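Local coordinates for peptidylprolyl Isomerase (Naegleria fowleri, PDB 6B4P), which probably catalyses the cis-trans isomerisation of peptide bonds preceding proline, as an FKBP-type peptidylprolyl isomerase, at residues V42-T47 with I121-W126; Y93-S98 with N114-F119. One frame throughout, in Å; residues are numbered along the deposited sequence.

Contact 1 (V42-T47 with I121-W126)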
loop_
_atom_site.group_PDB
_atom_site.type_symbol
_atom_site.label_atom_id
_atom_site.label_comp_id
_atom_site.label_asym_id
_atom_site.label_seq_id
_atom_site.Cartn_x
_atom_site.Cartn_y
_atom_site.Cartn_z
ATOM N N VAL A 42 -2.605 11.978 -2.156
ATOM C CA VAL A 42 -3.543 10.975 -1.666
ATOM C C VAL A 42 -3.418 10.878 -0.155
ATOM O O VAL A 42 -2.336 11.043 0.417
ATOM C CB VAL A 42 -3.314 9.597 -2.327
ATOM C CG1 VAL A 42 -3.528 9.673 -3.828
ATOM C CG2 VAL A 42 -1.931 9.052 -1.999
ATOM N N SER A 43 -4.538 10.591 0.493
ATOM C CA SER A 43 -4.581 10.331 1.925
ATOM C C SER A 43 -4.976 8.877 2.126
ATOM O O SER A 43 -6.009 8.440 1.602
ATOM C CB SER A 43 -5.586 11.246 2.626
ATOM O OG SER A 43 -5.167 12.600 2.611
ATOM N N VAL A 44 -4.159 8.131 2.879
ATOM C CA VAL A 44 -4.413 6.714 3.111
ATOM C C VAL A 44 -4.313 6.402 4.593
ATOM O O VAL A 44 -3.555 7.031 5.340
ATOM C CB VAL A 44 -3.446 5.795 2.323
ATOM C CG1 VAL A 44 -3.559 6.026 0.804
ATOM C CG2 VAL A 44 -2.005 5.970 2.794
ATOM N N HIS A 45 -5.100 5.416 5.015
ATOM C CA HIS A 45 -4.873 4.733 6.275
ATOM C C HIS A 45 -4.316 3.360 5.951
ATOM O O HIS A 45 -4.766 2.711 5.000
ATOM C CB HIS A 45 -6.155 4.618 7.103
ATOM C CG HIS A 45 -6.292 5.695 8.129
ATOM N ND1 HIS A 45 -5.265 6.041 8.979
ATOM C CD2 HIS A 45 -7.332 6.504 8.444
ATOM C CE1 HIS A 45 -5.666 7.016 9.777
ATOM N NE2 HIS A 45 -6.916 7.317 9.470
ATOM N N TYR A 46 -3.333 2.914 6.733
ATOM C CA TYR A 46 -2.708 1.643 6.405
ATOM C C TYR A 46 -2.311 0.900 7.670
ATOM O O TYR A 46 -2.108 1.491 8.731
ATOM C CB TYR A 46 -1.466 1.835 5.525
ATOM C CG TYR A 46 -0.351 2.514 6.276
ATOM C CD1 TYR A 46 0.634 1.770 6.925
ATOM C CD2 TYR A 46 -0.295 3.899 6.366
ATOM C CE1 TYR A 46 1.642 2.406 7.642
ATOM C CE2 TYR A 46 0.703 4.540 7.078
ATOM C CZ TYR A 46 1.673 3.786 7.708
ATOM O OH TYR A 46 2.660 4.402 8.425
ATOM N N THR A 47 -2.172 -0.417 7.524
ATOM C CA THR A 47 -1.567 -1.279 8.536
ATOM C C THR A 47 -0.562 -2.185 7.839
ATOM O O THR A 47 -0.912 -2.874 6.878
ATOM C CB THR A 47 -2.623 -2.105 9.271
ATOM O OG1 THR A 47 -3.553 -1.231 9.936
ATOM C CG2 THR A 47 -1.968 -3.004 10.318
ATOM N N ILE A 121 -4.526 -1.141 3.021
ATOM C CA ILE A 121 -4.522 0.276 2.659
ATOM C C ILE A 121 -5.943 0.704 2.333
ATOM O O ILE A 121 -6.638 0.030 1.563
ATOM C CB ILE A 121 -3.610 0.568 1.454
ATOM C CG1 ILE A 121 -2.184 0.060 1.708
ATOM C CG2 ILE A 121 -3.617 2.060 1.145
ATOM C CD1 ILE A 121 -1.249 0.310 0.529
ATOM N N GLU A 122 -6.387 1.796 2.940
ATOM C CA GLU A 122 -7.663 2.421 2.608
ATOM C C GLU A 122 -7.348 3.756 1.952
ATOM O O GLU A 122 -6.667 4.594 2.553
ATOM C CB GLU A 122 -8.537 2.630 3.842
ATOM C CG GLU A 122 -9.869 3.268 3.507
ATOM C CD GLU A 122 -10.760 3.451 4.722
ATOM O OE1 GLU A 122 -10.276 3.235 5.851
ATOM O OE2 GLU A 122 -11.946 3.814 4.550
ATOM N N LEU A 123 -7.814 3.936 0.719
ATOM C CA LEU A 123 -7.635 5.190 -0.012
ATOM C C LEU A 123 -8.781 6.118 0.371
ATOM O O LEU A 123 -9.902 5.972 -0.119
ATOM C CB LEU A 123 -7.597 4.929 -1.514
ATOM C CG LEU A 123 -7.472 6.184 -2.372
ATOM C CD1 LEU A 123 -6.289 7.043 -1.915
ATOM C CD2 LEU A 123 -7.342 5.803 -3.823
ATOM N N LEU A 124 -8.499 7.092 1.240
ATOM C CA LEU A 124 -9.569 7.894 1.825
ATOM C C LEU A 124 -10.067 8.965 0.871
ATOM O O LEU A 124 -11.278 9.190 0.758
ATOM C CB LEU A 124 -9.086 8.553 3.115
ATOM C CG LEU A 124 -8.620 7.555 4.168
ATOM C CD1 LEU A 124 -7.852 8.283 5.254
ATOM C CD2 LEU A 124 -9.831 6.840 4.757
ATOM N N SER A 125 -9.145 9.652 0.207
ATOM C CA SER A 125 -9.443 10.839 -0.578
ATOM C C SER A 125 -8.157 11.253 -1.265
ATOM O O SER A 125 -7.084 10.708 -0.996
ATOM C CB SER A 125 -9.955 11.989 0.288
ATOM O OG SER A 125 -8.978 12.343 1.265
ATOM N N TRP A 126 -8.272 12.249 -2.133
ATOM C CA TRP A 126 -7.079 12.890 -2.668
ATOM C C TRP A 126 -7.453 14.282 -3.142
ATOM O O TRP A 126 -8.631 14.642 -3.231
ATOM C CB TRP A 126 -6.444 12.076 -3.801
ATOM C CG TRP A 126 -7.305 11.925 -5.020
ATOM C CD1 TRP A 126 -7.464 12.828 -6.039
ATOM C CD2 TRP A 126 -8.122 10.798 -5.355
ATOM N NE1 TRP A 126 -8.318 12.317 -6.994
ATOM C CE2 TRP A 126 -8.732 11.073 -6.593
ATOM C CE3 TRP A 126 -8.395 9.577 -4.728
ATOM C CZ2 TRP A 126 -9.604 10.177 -7.217
ATOM C CZ3 TRP A 126 -9.246 8.683 -5.361
ATOM C CH2 TRP A 126 -9.846 8.986 -6.577
#

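Contact 2 (Y93-S98 with N114-F119)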
loop_
_atom_site.group_PDB
_atom_site.type_symbol
_atom_site.label_atom_id
_atom_site.label_comp_id
_atom_site.label_asym_id
_atom_site.label_seq_id
_atom_site.Cartn_x
_atom_site.Cartn_y
_atom_site.Cartn_z
ATOM N N TYR A 93 -5.988 -5.267 0.473
ATOM C CA TYR A 93 -4.909 -5.969 1.159
ATOM C C TYR A 93 -3.850 -6.327 0.130
ATOM O O TYR A 93 -4.155 -6.986 -0.866
ATOM C CB TYR A 93 -5.465 -7.220 1.833
ATOM C CG TYR A 93 -4.497 -8.013 2.667
ATOM C CD1 TYR A 93 -3.850 -7.442 3.761
ATOM C CD2 TYR A 93 -4.264 -9.352 2.396
ATOM C CE1 TYR A 93 -2.992 -8.190 4.549
ATOM C CE2 TYR A 93 -3.404 -10.098 3.171
ATOM C CZ TYR A 93 -2.771 -9.512 4.244
ATOM O OH TYR A 93 -1.925 -10.270 5.023
ATOM N N PHE A 94 -2.624 -5.872 0.358
ATOM C CA PHE A 94 -1.543 -5.992 -0.611
ATOM C C PHE A 94 -0.442 -6.902 -0.098
ATOM O O PHE A 94 -0.016 -6.791 1.054
ATOM C CB PHE A 94 -0.927 -4.621 -0.916
ATOM C CG PHE A 94 -1.845 -3.674 -1.625
ATOM C CD1 PHE A 94 -1.751 -3.496 -2.995
ATOM C CD2 PHE A 94 -2.783 -2.932 -0.917
ATOM C CE1 PHE A 94 -2.595 -2.593 -3.655
ATOM C CE2 PHE A 94 -3.621 -2.021 -1.579
ATOM C CZ PHE A 94 -3.521 -1.861 -2.945
ATOM N N GLU A 95 0.039 -7.782 -0.972
ATOM C CA GLU A 95 1.306 -8.469 -0.772
ATOM C C GLU A 95 2.365 -7.752 -1.594
ATOM O O GLU A 95 2.240 -7.660 -2.823
ATOM C CB GLU A 95 1.206 -9.930 -1.186
ATOM C CG GLU A 95 2.487 -10.689 -0.919
ATOM C CD GLU A 95 2.299 -12.194 -0.961
ATOM O OE1 GLU A 95 1.458 -12.720 -0.200
ATOM O OE2 GLU A 95 2.966 -12.838 -1.791
ATOM N N ILE A 96 3.406 -7.264 -0.932
ATOM C CA ILE A 96 4.411 -6.422 -1.562
ATOM C C ILE A 96 5.773 -7.085 -1.400
ATOM O O ILE A 96 6.412 -6.964 -0.356
ATOM C CB ILE A 96 4.406 -5.007 -0.960
ATOM C CG1 ILE A 96 3.003 -4.403 -1.078
ATOM C CG2 ILE A 96 5.403 -4.119 -1.690
ATOM C CD1 ILE A 96 2.936 -2.898 -0.788
ATOM N N PRO A 97 6.266 -7.769 -2.437
ATOM C CA PRO A 97 7.610 -8.352 -2.375
ATOM C C PRO A 97 8.672 -7.302 -2.086
ATOM O O PRO A 97 8.490 -6.102 -2.318
ATOM C CB PRO A 97 7.798 -8.967 -3.773
ATOM C CG PRO A 97 6.390 -9.163 -4.295
ATOM C CD PRO A 97 5.613 -8.014 -3.737
ATOM N N SER A 98 9.806 -7.784 -1.567
ATOM C CA SER A 98 10.876 -6.885 -1.156
ATOM C C SER A 98 11.368 -6.025 -2.315
ATOM O O SER A 98 11.721 -4.855 -2.108
ATOM C CB SER A 98 12.032 -7.684 -0.542
ATOM O OG SER A 98 12.625 -8.550 -1.491
ATOM N N ASN A 114 15.356 -7.498 3.715
ATOM C CA ASN A 114 14.815 -8.397 2.690
ATOM C C ASN A 114 13.415 -8.914 3.046
ATOM O O ASN A 114 13.129 -10.110 2.967
ATOM C CB ASN A 114 15.782 -9.554 2.422
ATOM C CG ASN A 114 15.447 -10.298 1.162
ATOM O OD1 ASN A 114 14.766 -9.769 0.280
ATOM N ND2 ASN A 114 15.908 -11.538 1.069
ATOM N N SER A 115 12.514 -7.992 3.375
ATOM C CA SER A 115 11.176 -8.340 3.846
ATOM C C SER A 115 10.104 -8.163 2.776
ATOM O O SER A 115 9.941 -7.064 2.231
ATOM C CB SER A 115 10.789 -7.471 5.038
ATOM O OG SER A 115 11.502 -7.824 6.198
ATOM N N THR A 116 9.327 -9.218 2.541
ATOM C CA THR A 116 8.000 -9.059 1.956
ATOM C C THR A 116 7.115 -8.326 2.956
ATOM O O THR A 116 7.130 -8.632 4.148
ATOM C CB THR A 116 7.398 -10.429 1.622
ATOM O OG1 THR A 116 8.238 -11.116 0.687
ATOM C CG2 THR A 116 5.993 -10.281 1.020
ATOM N N LEU A 117 6.360 -7.333 2.489
ATOM C CA LEU A 117 5.516 -6.545 3.375
ATOM C C LEU A 117 4.064 -6.741 2.988
ATOM O O LEU A 117 3.729 -6.707 1.800
ATOM C CB LEU A 117 5.847 -5.046 3.306
ATOM C CG LEU A 117 7.306 -4.683 3.560
ATOM C CD1 LEU A 117 7.478 -3.187 3.440
ATOM C CD2 LEU A 117 7.766 -5.176 4.931
ATOM N N MET A 118 3.204 -6.927 3.989
ATOM C CA MET A 118 1.763 -6.977 3.775
ATOM C C MET A 118 1.140 -5.669 4.248
ATOM O O MET A 118 1.459 -5.188 5.341
ATOM C CB MET A 118 1.142 -8.143 4.534
ATOM C CG MET A 118 1.865 -9.469 4.357
ATOM S SD MET A 118 1.947 -10.049 2.639
ATOM C CE MET A 118 0.221 -10.237 2.229
ATOM N N PHE A 119 0.242 -5.095 3.446
ATOM C CA PHE A 119 -0.402 -3.848 3.842
ATOM C C PHE A 119 -1.899 -3.929 3.611
ATOM O O PHE A 119 -2.339 -4.294 2.516
ATOM C CB PHE A 119 0.126 -2.629 3.064
ATOM C CG PHE A 119 1.484 -2.150 3.496
ATOM C CD1 PHE A 119 1.621 -1.268 4.546
ATOM C CD2 PHE A 119 2.617 -2.554 2.815
ATOM C CE1 PHE A 119 2.877 -0.797 4.929
ATOM C CE2 PHE A 119 3.867 -2.103 3.197
ATOM C CZ PHE A 119 3.996 -1.223 4.244
HETATM O O HOH W 1 10.070 -10.464 -0.857
#

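Contact 1 (V42-T47 with I121-W126)
Glu122 N reaches His45 O at 2.8 Å in a nearly straight hydrogen bond, and this carbonyl also receives a CA-H...O contact from Ile121. His45 N donates to Glu122 O, completing a hydrogen-bonded antiparallel pair in the curved FKBP sheet. Between the Ser43-Ser125 and Val44-Leu123 pairs the register slips by one residue, with Leu124 as the extra residue. At this beta bulge Ser43 O accepts from Leu124 N at 2.9 Å, while Ser43 N donates to Ser125 O with an N-H...O angle of 173°.

Val42, Val44, Ile121 and Leu123 make up much of the apolar face, with Tyr46 and Trp126 at its ends. The Leu123 CD1 branch rests against both valines, 3.9 Å from Val42 CB and 4.0 Å from Val44 CG1. With Ile121 CG1 beside the backbone N (chi1 -55°), Ile121 CG2 is left to approach Val44 CB at 3.9 Å. Helix 77-84 packs on this face, Trp79 against Ile121 and Val83 against Leu123. The Tyr46 hydroxyl hydrogen-bonds to Asp57 and Arg62.

On the other face the His45 imidazole, held by a hydrogen bond between its ND1 and Ser59 OG, meets Leu124, whose CD1 methyl lies 3.7 Å from His45 CD2.

Contact 2 (Y93-S98 with N114-F119)
Residues 93-96 and 117-119 pair as adjacent antiparallel strands of the FKBP sheet, with Phe94-Phe119 and Ile96-Leu117 as hydrogen-bonded pairs, each joined by two N-H...O bonds; the shortest is Phe94 N to Phe119 O at 2.7 Å. Phe119 O also lies at the edge of the Phe94 ring, in its plane, 3.7 Å from Phe94 CD2.

On one face Met118 packs against Tyr93 and Glu95. Its chain folds back at chi2 and chi3 (-60° and -61°), bringing the terminal methyl between two side chains: Met118 CE is 3.5 Å from Tyr93 OH and 3.6 Å from Glu95 CB. The sulfur runs alongside the glutamate chain, with Met118 SD 3.7 Å from Glu95 CG. On the reverse face Ile96 CD1 meets Phe119 CD2 at 3.6 Å.

Beyond the strands, Ser98 OG lies 3.0 Å from Asn114 OD1, and a water accepts from Ser98 N and lies doubtfully close to Thr116 OG1.

Backbone hydrogen bonds join Tyr93 to Lys25 and Glu95 to Lys23 of strand 23-26, and Met118 to Thr49 of strand 41-50. The Phe119 ring packs edge-to-face with Trp79 of helix 77-84, probably the tryptophan that floors the proline-binding pocket in FKBPs.

How the contacts relate
Contacts 1 and 2 occupy successive parts of strand 117-126, their centres about 17 Å apart on opposite sides of the chain's centre. This strand pairs with 41-50 along one flank and with 91-96 along the other, so the two contacts join three neighbouring strands of the antiparallel FKBP sheet. In chain order, contact 2 is nested within the loop closed by contact 1. Their side chains also meet directly: Ile121 CD1 packs 3.9 Å from Phe94 CD2, and Tyr46 CD1 lies 4.0 Å from Phe119 CE1. Trp79 of helix 77-84 touches Tyr46, Ile121 and Phe119; as in other FKBPs, the aromatic Tyr46, Trp79 and Phe119 probably line the substrate pocket, so both contacts would shape it.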